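Long-range contacts in protein yahD a copper inducible hydrolase (Lactococcus lactis subsp. lactis, PDB 3OG9), which probably acts as a hydrolase of the alpha/beta hydrolase fold, is induced by copper, and binds D-malate in its pocket: residues Asp128-Met136 with Gly190-Ala201; Leu79-Val90 with Val115-Ile125. All coordinates share one frame; numbering follows the deposited sequence.

Contact 1: Asp128-Met136 with Gly190-Ala201. Unlike the reference sequence in segment 190-201: Thr194 (reference Met). With MLT (D-malate), chain C.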
loop_
_atom_site.group_PDB
_atom_site.type_symbol
_atom_site.label_atom_id
_atom_site.label_comp_id
_atom_site.label_asym_id
_atom_site.label_seq_id
_atom_site.Cartn_x
_atom_site.Cartn_y
_atom_site.Cartn_z
ATOM N N ASP A 128 -0.939 6.080 9.875
ATOM C CA ASP A 128 0.186 6.399 10.746
ATOM C C ASP A 128 1.524 6.074 10.060
ATOM O O ASP A 128 2.482 6.864 10.129
ATOM C CB ASP A 128 0.070 5.654 12.073
ATOM C CG ASP A 128 1.199 6.014 13.020
ATOM O OD1 ASP A 128 1.360 7.224 13.288
ATOM O OD2 ASP A 128 1.934 5.102 13.459
ATOM N N LYS A 129 1.576 4.899 9.415
ATOM C CA LYS A 129 2.777 4.424 8.695
ATOM C C LYS A 129 2.360 3.657 7.454
ATOM O O LYS A 129 1.214 3.199 7.370
ATOM C CB LYS A 129 3.561 3.429 9.538
ATOM C CG LYS A 129 4.130 3.981 10.780
ATOM C CD LYS A 129 4.909 2.953 11.514
ATOM C CE LYS A 129 5.558 3.613 12.684
ATOM N NZ LYS A 129 4.568 4.127 13.683
ATOM N N ILE A 130 3.295 3.517 6.503
ATOM C CA ILE A 130 3.084 2.677 5.316
ATOM C C ILE A 130 4.296 1.783 5.092
ATOM O O ILE A 130 5.433 2.221 5.202
ATOM C CB ILE A 130 2.866 3.552 4.049
ATOM C CG1 ILE A 130 1.553 4.333 4.163
ATOM C CG2 ILE A 130 2.831 2.675 2.745
ATOM C CD1 ILE A 130 1.142 5.023 2.869
ATOM N N ILE A 131 4.034 0.517 4.797
ATOM C CA ILE A 131 5.040 -0.420 4.347
ATOM C C ILE A 131 4.597 -0.775 2.937
ATOM O O ILE A 131 3.543 -1.416 2.749
ATOM C CB ILE A 131 5.064 -1.673 5.266
ATOM C CG1 ILE A 131 5.560 -1.250 6.658
ATOM C CG2 ILE A 131 5.994 -2.800 4.689
ATOM C CD1 ILE A 131 5.503 -2.296 7.748
ATOM N N ALA A 132 5.381 -0.341 1.943
ATOM C CA ALA A 132 5.014 -0.554 0.520
ATOM C C ALA A 132 6.046 -1.446 -0.140
ATOM O O ALA A 132 7.166 -1.008 -0.349
ATOM C CB ALA A 132 4.970 0.775 -0.227
ATOM N N PHE A 133 5.686 -2.684 -0.459
ATOM C CA PHE A 133 6.598 -3.571 -1.191
ATOM C C PHE A 133 6.436 -3.422 -2.682
ATOM O O PHE A 133 5.340 -3.638 -3.221
ATOM C CB PHE A 133 6.396 -5.028 -0.795
ATOM C CG PHE A 133 6.596 -5.303 0.687
ATOM C CD1 PHE A 133 7.863 -5.231 1.267
ATOM C CD2 PHE A 133 5.513 -5.671 1.499
ATOM C CE1 PHE A 133 8.044 -5.500 2.659
ATOM C CE2 PHE A 133 5.692 -5.943 2.886
ATOM C CZ PHE A 133 6.944 -5.858 3.455
ATOM N N HIS A 134 7.525 -3.034 -3.340
ATOM C CA HIS A 134 7.564 -2.850 -4.793
ATOM C C HIS A 134 6.491 -1.903 -5.327
ATOM O O HIS A 134 5.804 -2.191 -6.330
ATOM C CB HIS A 134 7.572 -4.221 -5.496
ATOM C CG HIS A 134 8.719 -5.052 -5.043
ATOM N ND1 HIS A 134 10.017 -4.733 -5.370
ATOM C CD2 HIS A 134 8.786 -6.094 -4.184
ATOM C CE1 HIS A 134 10.839 -5.563 -4.748
ATOM N NE2 HIS A 134 10.116 -6.402 -4.029
ATOM N N GLY A 135 6.399 -0.754 -4.656
ATOM C CA GLY A 135 5.503 0.310 -5.045
ATOM C C GLY A 135 6.127 1.259 -6.073
ATOM O O GLY A 135 7.348 1.213 -6.380
ATOM N N MET A 136 5.282 2.161 -6.584
ATOM C CA MET A 136 5.687 3.105 -7.597
ATOM C C MET A 136 4.788 4.313 -7.575
ATOM O O MET A 136 3.737 4.294 -6.941
ATOM C CB MET A 136 5.601 2.441 -8.975
ATOM C CG MET A 136 4.155 2.141 -9.458
ATOM S SD MET A 136 4.181 0.976 -10.834
ATOM C CE MET A 136 5.245 1.836 -11.934
ATOM N N GLY A 190 13.680 -8.715 -8.766
ATOM C CA GLY A 190 12.719 -7.977 -9.578
ATOM C C GLY A 190 11.445 -7.640 -8.809
ATOM O O GLY A 190 11.523 -7.314 -7.648
ATOM N N HIS A 191 10.286 -7.760 -9.450
ATOM C CA HIS A 191 8.999 -7.378 -8.828
ATOM C C HIS A 191 8.539 -8.330 -7.728
ATOM O O HIS A 191 7.573 -8.028 -6.976
ATOM C CB HIS A 191 7.895 -7.278 -9.903
ATOM C CG HIS A 191 6.769 -6.344 -9.553
ATOM N ND1 HIS A 191 6.956 -5.001 -9.324
ATOM C CD2 HIS A 191 5.433 -6.559 -9.456
ATOM C CE1 HIS A 191 5.792 -4.434 -9.056
ATOM N NE2 HIS A 191 4.850 -5.359 -9.129
ATOM N N GLN A 192 9.204 -9.487 -7.627
ATOM C CA GLN A 192 8.787 -10.511 -6.655
ATOM C C GLN A 192 9.007 -10.098 -5.195
ATOM O O GLN A 192 10.101 -9.659 -4.827
ATOM C CB GLN A 192 9.586 -11.779 -6.914
ATOM C CG GLN A 192 9.239 -12.975 -6.042
ATOM C CD GLN A 192 9.816 -14.257 -6.634
ATOM O OE1 GLN A 192 10.958 -14.621 -6.351
ATOM N NE2 GLN A 192 9.040 -14.912 -7.502
ATOM N N LEU A 193 7.995 -10.297 -4.354
ATOM C CA LEU A 193 8.142 -10.098 -2.913
ATOM C C LEU A 193 9.101 -11.141 -2.283
ATOM O O LEU A 193 8.915 -12.355 -2.444
ATOM C CB LEU A 193 6.773 -10.151 -2.244
ATOM C CG LEU A 193 6.755 -9.838 -0.737
ATOM C CD1 LEU A 193 6.998 -8.350 -0.588
ATOM C CD2 LEU A 193 5.416 -10.250 -0.100
ATOM N N THR A 194 10.125 -10.684 -1.563
ATOM C CA THR A 194 11.118 -11.608 -1.018
ATOM C C THR A 194 11.008 -11.744 0.490
ATOM O O THR A 194 10.535 -10.809 1.212
ATOM C CB THR A 194 12.563 -11.133 -1.302
ATOM O OG1 THR A 194 12.801 -9.980 -0.498
ATOM C CG2 THR A 194 12.768 -10.791 -2.778
ATOM N N GLN A 195 11.441 -12.909 0.979
ATOM C CA GLN A 195 11.457 -13.177 2.426
ATOM C C GLN A 195 12.300 -12.130 3.138
ATOM O O GLN A 195 11.998 -11.733 4.266
ATOM C CB GLN A 195 11.966 -14.612 2.719
ATOM C CG GLN A 195 10.930 -15.690 2.217
ATOM C CD GLN A 195 11.339 -17.171 2.379
ATOM O OE1 GLN A 195 11.424 -17.928 1.391
ATOM N NE2 GLN A 195 11.524 -17.595 3.615
ATOM N N GLU A 196 13.378 -11.702 2.494
ATOM C CA GLU A 196 14.326 -10.771 3.112
ATOM C C GLU A 196 13.711 -9.379 3.238
ATOM O O GLU A 196 13.939 -8.679 4.233
ATOM C CB GLU A 196 15.638 -10.695 2.310
ATOM C CG GLU A 196 16.463 -12.006 2.322
ATOM C CD GLU A 196 15.942 -13.106 1.348
ATOM O OE1 GLU A 196 15.001 -12.865 0.546
ATOM O OE2 GLU A 196 16.500 -14.233 1.389
ATOM N N GLU A 197 12.928 -8.964 2.251
ATOM C CA GLU A 197 12.337 -7.616 2.415
ATOM C C GLU A 197 11.269 -7.592 3.496
ATOM O O GLU A 197 11.104 -6.587 4.177
ATOM C CB GLU A 197 11.824 -7.015 1.101
ATOM C CG GLU A 197 10.575 -7.653 0.522
ATOM C CD GLU A 197 10.329 -7.136 -0.908
ATOM O OE1 GLU A 197 10.755 -7.788 -1.869
ATOM O OE2 GLU A 197 9.764 -6.035 -1.057
ATOM N N VAL A 198 10.548 -8.697 3.652
ATOM C CA VAL A 198 9.581 -8.828 4.744
ATOM C C VAL A 198 10.230 -8.799 6.156
ATOM O O VAL A 198 9.726 -8.119 7.085
ATOM C CB VAL A 198 8.677 -10.049 4.529
ATOM C CG1 VAL A 198 7.807 -10.322 5.758
ATOM C CG2 VAL A 198 7.851 -9.823 3.293
ATOM N N LEU A 199 11.341 -9.508 6.322
ATOM C CA LEU A 199 12.100 -9.393 7.580
ATOM C C LEU A 199 12.644 -7.974 7.826
ATOM O O LEU A 199 12.687 -7.513 8.978
ATOM C CB LEU A 199 13.214 -10.445 7.666
ATOM C CG LEU A 199 12.689 -11.890 7.719
ATOM C CD1 LEU A 199 13.853 -12.878 7.899
ATOM C CD2 LEU A 199 11.683 -12.064 8.856
ATOM N N ALA A 200 13.067 -7.299 6.761
ATOM C CA ALA A 200 13.554 -5.928 6.853
ATOM C C ALA A 200 12.434 -5.003 7.367
ATOM O O ALA A 200 12.650 -4.110 8.212
ATOM C CB ALA A 200 14.083 -5.456 5.515
ATOM N N ALA A 201 11.217 -5.239 6.868
ATOM C CA ALA A 201 10.047 -4.433 7.287
ATOM C C ALA A 201 9.665 -4.717 8.743
ATOM O O ALA A 201 9.391 -3.786 9.532
ATOM C CB ALA A 201 8.871 -4.713 6.357
HETATM C C1 MLT C . -0.288 -1.163 -10.835
HETATM O O1 MLT C . -1.278 -1.380 -11.585
HETATM O O2 MLT C . -0.456 -0.736 -9.667
HETATM C C2 MLT C . 1.117 -1.393 -11.346
HETATM O O3 MLT C . 1.125 -1.788 -12.707
HETATM C C3 MLT C . 1.873 -2.405 -10.485
HETATM C C4 MLT C . 1.312 -3.805 -10.570
HETATM O O4 MLT C . 2.130 -4.750 -10.530
HETATM O O5 MLT C . 0.085 -4.075 -10.656
#
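Strand 129-133 and helix 195-201 run nearly antiparallel, at 170°, with their axes 10.2 Å apart, and at the strand's end His134 draws close to the loop before the helix, its CA 6.2 Å from His191 CA. Along the strand, Ile131 CG2 and Phe133 CZ both touch the methyl of Ala201, while Leu193 CD1 lies obliquely 3.3 Å from Phe133 CG. A short hydrogen bond joins His134 NE2 to the syn lone pair of Glu197 OE1 at 2.6 Å, bent to 148°, with ring and carboxylate planes steeply inclined. Glu197 CG sits between its own backbone N and carbonyl carbon (chi1 71°), which folds the carboxylate back over the helix start; there OE1 also accepts from Thr194 N, and Thr194 OG1 accepts from Glu197 N, a capping box. Glu197 OE2 is hydrogen-bonded to Ser155 OG. This strand-to-helix packing belongs to the alpha/beta hydrolase fold, in which the loop before the last helix carries His191, probably the triad histidine with Ser110 and Asp160. Were Glu197 an alanine, His134 NE2 and Ser155 OG would probably lose their carboxylate partner and the helix cap would be weakened. His191 NE2, hydrogen-bonded to Ser110 OG, also reaches D-malate O4 in a weak bond of 3.1 Å.

Contact 2: Leu79-Val90 with Val115-Ile125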
loop_
_atom_site.group_PDB
_atom_site.type_symbol
_atom_site.label_atom_id
_atom_site.label_comp_id
_atom_site.label_asym_id
_atom_site.label_seq_id
_atom_site.Cartn_x
_atom_site.Cartn_y
_atom_site.Cartn_z
ATOM N N LEU A 79 -8.731 5.221 -10.800
ATOM C CA LEU A 79 -7.916 5.354 -9.591
ATOM C C LEU A 79 -8.614 6.282 -8.629
ATOM O O LEU A 79 -8.734 5.998 -7.445
ATOM C CB LEU A 79 -6.482 5.843 -9.915
ATOM C CG LEU A 79 -5.562 6.164 -8.728
ATOM C CD1 LEU A 79 -5.300 4.913 -7.887
ATOM C CD2 LEU A 79 -4.264 6.869 -9.165
ATOM N N ASP A 80 -9.104 7.404 -9.142
ATOM C CA ASP A 80 -9.751 8.393 -8.265
ATOM C C ASP A 80 -11.053 7.833 -7.672
ATOM O O ASP A 80 -11.273 7.936 -6.461
ATOM C CB ASP A 80 -9.990 9.707 -9.036
ATOM C CG ASP A 80 -10.584 10.800 -8.150
ATOM O OD1 ASP A 80 -10.093 11.004 -7.004
ATOM O OD2 ASP A 80 -11.568 11.413 -8.610
ATOM N N GLU A 81 -11.876 7.184 -8.503
ATOM C CA GLU A 81 -13.151 6.630 -8.031
ATOM C C GLU A 81 -12.935 5.526 -6.976
ATOM O O GLU A 81 -13.616 5.490 -5.939
ATOM C CB GLU A 81 -13.994 6.101 -9.193
ATOM C CG GLU A 81 -14.509 7.211 -10.107
ATOM C CD GLU A 81 -14.770 6.730 -11.547
ATOM O OE1 GLU A 81 -14.922 5.507 -11.769
ATOM O OE2 GLU A 81 -14.820 7.587 -12.461
ATOM N N GLU A 82 -11.974 4.638 -7.233
ATOM C CA GLU A 82 -11.784 3.463 -6.357
ATOM C C GLU A 82 -11.118 3.870 -5.059
ATOM O O GLU A 82 -11.407 3.291 -3.996
ATOM C CB GLU A 82 -10.975 2.366 -7.042
ATOM C CG GLU A 82 -11.706 1.729 -8.231
ATOM C CD GLU A 82 -13.025 1.088 -7.820
ATOM O OE1 GLU A 82 -13.081 0.319 -6.829
ATOM O OE2 GLU A 82 -14.035 1.387 -8.483
ATOM N N THR A 83 -10.252 4.875 -5.122
ATOM C CA THR A 83 -9.662 5.369 -3.867
ATOM C C THR A 83 -10.673 6.137 -2.983
ATOM O O THR A 83 -10.575 6.086 -1.759
ATOM C CB THR A 83 -8.365 6.138 -4.045
ATOM O OG1 THR A 83 -8.557 7.254 -4.917
ATOM C CG2 THR A 83 -7.246 5.194 -4.596
ATOM N N ASP A 84 -11.653 6.798 -3.593
ATOM C CA ASP A 84 -12.774 7.383 -2.810
ATOM C C ASP A 84 -13.552 6.266 -2.151
ATOM O O ASP A 84 -13.897 6.336 -0.953
ATOM C CB ASP A 84 -13.710 8.208 -3.676
ATOM C CG ASP A 84 -13.150 9.584 -4.010
ATOM O OD1 ASP A 84 -12.086 9.976 -3.496
ATOM O OD2 ASP A 84 -13.782 10.256 -4.824
ATOM N N TRP A 85 -13.811 5.212 -2.920
ATOM C CA TRP A 85 -14.534 4.059 -2.403
ATOM C C TRP A 85 -13.765 3.392 -1.264
ATOM O O TRP A 85 -14.328 3.128 -0.194
ATOM C CB TRP A 85 -14.820 3.023 -3.504
ATOM C CG TRP A 85 -15.369 1.763 -2.855
ATOM C CD1 TRP A 85 -16.633 1.564 -2.395
ATOM C CD2 TRP A 85 -14.628 0.591 -2.525
ATOM N NE1 TRP A 85 -16.744 0.300 -1.839
ATOM C CE2 TRP A 85 -15.519 -0.309 -1.902
ATOM C CE3 TRP A 85 -13.301 0.193 -2.734
ATOM C CZ2 TRP A 85 -15.124 -1.568 -1.478
ATOM C CZ3 TRP A 85 -12.913 -1.060 -2.314
ATOM C CH2 TRP A 85 -13.825 -1.923 -1.681
ATOM N N LEU A 86 -12.463 3.161 -1.484
ATOM C CA LEU A 86 -11.658 2.474 -0.492
ATOM C C LEU A 86 -11.504 3.287 0.805
ATOM O O LEU A 86 -11.576 2.735 1.868
ATOM C CB LEU A 86 -10.278 2.094 -1.064
ATOM C CG LEU A 86 -9.343 1.242 -0.183
ATOM C CD1 LEU A 86 -9.988 -0.039 0.281
ATOM C CD2 LEU A 86 -8.053 0.943 -0.958
ATOM N N THR A 87 -11.283 4.592 0.695
ATOM C CA THR A 87 -11.189 5.411 1.911
ATOM C C THR A 87 -12.494 5.318 2.727
ATOM O O THR A 87 -12.460 5.157 3.943
ATOM C CB THR A 87 -10.723 6.883 1.636
ATOM O OG1 THR A 87 -10.714 7.627 2.868
ATOM C CG2 THR A 87 -11.620 7.569 0.659
ATOM N N ASP A 88 -13.638 5.340 2.044
ATOM C CA ASP A 88 -14.940 5.306 2.718
ATOM C C ASP A 88 -15.137 3.916 3.315
ATOM O O ASP A 88 -15.641 3.770 4.420
ATOM C CB ASP A 88 -16.089 5.670 1.769
ATOM C CG ASP A 88 -16.134 7.165 1.447
ATOM O OD1 ASP A 88 -15.472 7.970 2.143
ATOM O OD2 ASP A 88 -16.804 7.524 0.452
ATOM N N GLU A 89 -14.692 2.893 2.593
ATOM C CA GLU A 89 -14.806 1.527 3.062
ATOM C C GLU A 89 -13.929 1.287 4.286
ATOM O O GLU A 89 -14.360 0.618 5.236
ATOM C CB GLU A 89 -14.444 0.536 1.948
ATOM C CG GLU A 89 -14.905 -0.902 2.206
ATOM C CD GLU A 89 -16.450 -1.051 2.150
ATOM O OE1 GLU A 89 -17.128 -0.097 1.683
ATOM O OE2 GLU A 89 -16.973 -2.108 2.596
ATOM N N VAL A 90 -12.710 1.815 4.276
ATOM C CA VAL A 90 -11.840 1.718 5.446
ATOM C C VAL A 90 -12.499 2.356 6.675
ATOM O O VAL A 90 -12.493 1.764 7.745
ATOM C CB VAL A 90 -10.427 2.346 5.178
ATOM C CG1 VAL A 90 -9.654 2.493 6.464
ATOM C CG2 VAL A 90 -9.654 1.471 4.155
ATOM N N VAL A 115 -1.734 1.967 -4.415
ATOM C CA VAL A 115 -3.003 2.565 -4.044
ATOM C C VAL A 115 -2.915 3.210 -2.662
ATOM O O VAL A 115 -3.408 4.339 -2.461
ATOM C CB VAL A 115 -4.125 1.501 -4.200
ATOM C CG1 VAL A 115 -5.341 1.755 -3.307
ATOM C CG2 VAL A 115 -4.528 1.438 -5.671
ATOM N N ALA A 116 -2.266 2.507 -1.729
ATOM C CA ALA A 116 -2.014 3.032 -0.351
ATOM C C ALA A 116 -1.183 4.328 -0.394
ATOM O O ALA A 116 -1.488 5.341 0.281
ATOM C CB ALA A 116 -1.306 1.981 0.502
ATOM N N LEU A 117 -0.126 4.268 -1.190
ATOM C CA LEU A 117 0.790 5.386 -1.358
ATOM C C LEU A 117 0.113 6.578 -2.014
ATOM O O LEU A 117 0.311 7.728 -1.619
ATOM C CB LEU A 117 1.973 4.942 -2.190
ATOM C CG LEU A 117 2.977 4.075 -1.459
ATOM C CD1 LEU A 117 3.928 3.483 -2.515
ATOM C CD2 LEU A 117 3.729 4.884 -0.390
ATOM N N ASN A 118 -0.728 6.294 -2.999
ATOM C CA ASN A 118 -1.489 7.362 -3.636
ATOM C C ASN A 118 -2.526 8.021 -2.701
ATOM O O ASN A 118 -2.610 9.250 -2.647
ATOM C CB ASN A 118 -2.133 6.842 -4.926
ATOM C CG ASN A 118 -2.801 7.954 -5.730
ATOM O OD1 ASN A 118 -3.990 8.210 -5.573
ATOM N ND2 ASN A 118 -2.028 8.617 -6.589
ATOM N N MET A 119 -3.291 7.212 -1.960
ATOM C CA MET A 119 -4.238 7.720 -0.956
ATOM C C MET A 119 -3.565 8.611 0.095
ATOM O O MET A 119 -4.119 9.641 0.491
ATOM C CB MET A 119 -4.936 6.562 -0.260
ATOM C CG MET A 119 -6.009 5.933 -1.166
ATOM S SD MET A 119 -6.951 4.606 -0.392
ATOM C CE MET A 119 -5.662 3.557 0.239
ATOM N N PHE A 120 -2.380 8.197 0.518
ATOM C CA PHE A 120 -1.597 8.883 1.560
ATOM C C PHE A 120 -1.189 10.250 1.015
ATOM O O PHE A 120 -1.398 11.301 1.673
ATOM C CB PHE A 120 -0.349 8.046 1.814
ATOM C CG PHE A 120 0.392 8.386 3.078
ATOM C CD1 PHE A 120 -0.287 8.536 4.283
ATOM C CD2 PHE A 120 1.774 8.487 3.066
ATOM C CE1 PHE A 120 0.403 8.809 5.485
ATOM C CE2 PHE A 120 2.478 8.750 4.253
ATOM C CZ PHE A 120 1.776 8.905 5.469
ATOM N N LEU A 121 -0.622 10.232 -0.189
ATOM C CA LEU A 121 -0.113 11.448 -0.835
ATOM C C LEU A 121 -1.230 12.418 -1.258
ATOM O O LEU A 121 -1.012 13.635 -1.316
ATOM C CB LEU A 121 0.767 11.076 -2.035
ATOM C CG LEU A 121 2.165 10.593 -1.659
ATOM C CD1 LEU A 121 2.842 9.900 -2.815
ATOM C CD2 LEU A 121 3.020 11.759 -1.184
ATOM N N ARG A 122 -2.408 11.877 -1.560
ATOM C CA ARG A 122 -3.565 12.682 -1.898
ATOM C C ARG A 122 -4.285 13.165 -0.652
ATOM O O ARG A 122 -5.253 13.925 -0.779
ATOM C CB ARG A 122 -4.554 11.861 -2.746
ATOM C CG ARG A 122 -4.159 11.678 -4.223
ATOM C CD ARG A 122 -4.462 12.938 -4.995
ATOM N NE ARG A 122 -4.268 12.850 -6.437
ATOM C CZ ARG A 122 -4.541 13.851 -7.263
ATOM N NH1 ARG A 122 -5.007 14.993 -6.776
ATOM N NH2 ARG A 122 -4.355 13.730 -8.567
ATOM N N GLY A 123 -3.879 12.679 0.530
ATOM C CA GLY A 123 -4.545 13.025 1.806
ATOM C C GLY A 123 -5.951 12.454 1.985
ATOM O O GLY A 123 -6.776 13.026 2.701
ATOM N N LYS A 124 -6.229 11.320 1.347
ATOM C CA LYS A 124 -7.539 10.685 1.473
ATOM C C LYS A 124 -7.642 9.813 2.733
ATOM O O LYS A 124 -8.745 9.635 3.275
ATOM C CB LYS A 124 -7.895 9.877 0.227
ATOM C CG LYS A 124 -8.026 10.656 -1.086
ATOM C CD LYS A 124 -8.650 9.719 -2.156
ATOM C CE LYS A 124 -8.850 10.434 -3.477
ATOM N NZ LYS A 124 -9.747 9.711 -4.467
ATOM N N ILE A 125 -6.511 9.269 3.188
ATOM C CA ILE A 125 -6.438 8.522 4.456
ATOM C C ILE A 125 -5.192 8.974 5.246
ATOM O O ILE A 125 -4.091 9.045 4.704
ATOM C CB ILE A 125 -6.377 6.953 4.290
ATOM C CG1 ILE A 125 -7.554 6.398 3.492
ATOM C CG2 ILE A 125 -6.411 6.238 5.667
ATOM C CD1 ILE A 125 -7.781 4.820 3.590
#
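Leu79 lays its CD2 methyl against the amide of Asn118, 3.8 Å from ND2, an amide nitrogen that is itself held by Glu139, while its CD1 lies loosely against Val115 CG2. One residue on, Asp80 begins the grip on Lys124: its OD1 takes NZ at 2.9 Å from above the carboxylate plane. Thr83 serves both halves of the interface. Its OG1 sits between its backbone N and carbonyl carbon (chi1 58°), accepting from Lys124 NZ at 2.8 Å, while CG2, beside the backbone N, packs on Met119 CG. Asp84 adds the third bond, OD1 meeting NZ at 2.5 Å, again well out of the carboxylate plane. With two carboxylates and a hydroxyl around it, the ammonium group at the end of an extended lysine chain is likely to have its positive charge well balanced. Further along, Leu86 CD2 lies 3.7 Å from Met119 CE, whose chain bends at its last torsion, and also meets Val115 CG1 in the modelled conformer of that valine. In one of its two conformers, Thr87 OG1 donates to Lys124 O at 2.8 Å, from above the carbonyl plane, and Val90 closes the row by packing CG2 on Ile125 CD1. Gly123, with positive phi, forms a Schellman motif, after which Lys124 and Ile125 lie against helix 79-90. The two helices cross at -83° with axes 10.7 Å apart, a steep packing of neighbouring helices on one side of the central sheet in the alpha/beta hydrolase fold, where helix 111-121 follows Ser110, which probably sits on the nucleophile elbow.

In the fold
Helix 111-121 and strand 129-133, consecutive in the chain, link the two contacts: contact 2 joins that helix to helix 76-97, and contact 1 joins the strand to the last helix. Their centres lie about 20 Å apart, on opposite sides of the chain's centre, yet the contacts touch directly. Ile130 CD1 of strand 129-133 packs 3.5 Å from Phe120 CG, and Ala132 CB 3.7 Å from Leu117 CD1. Both contacts also approach the malate pocket. Contact 1 brings His191 and Met136 to its wall, whereas in contact 2 the side chain of Val115 stays about 6 Å from the ligand, beside Asn111 and Asn114, which bind it.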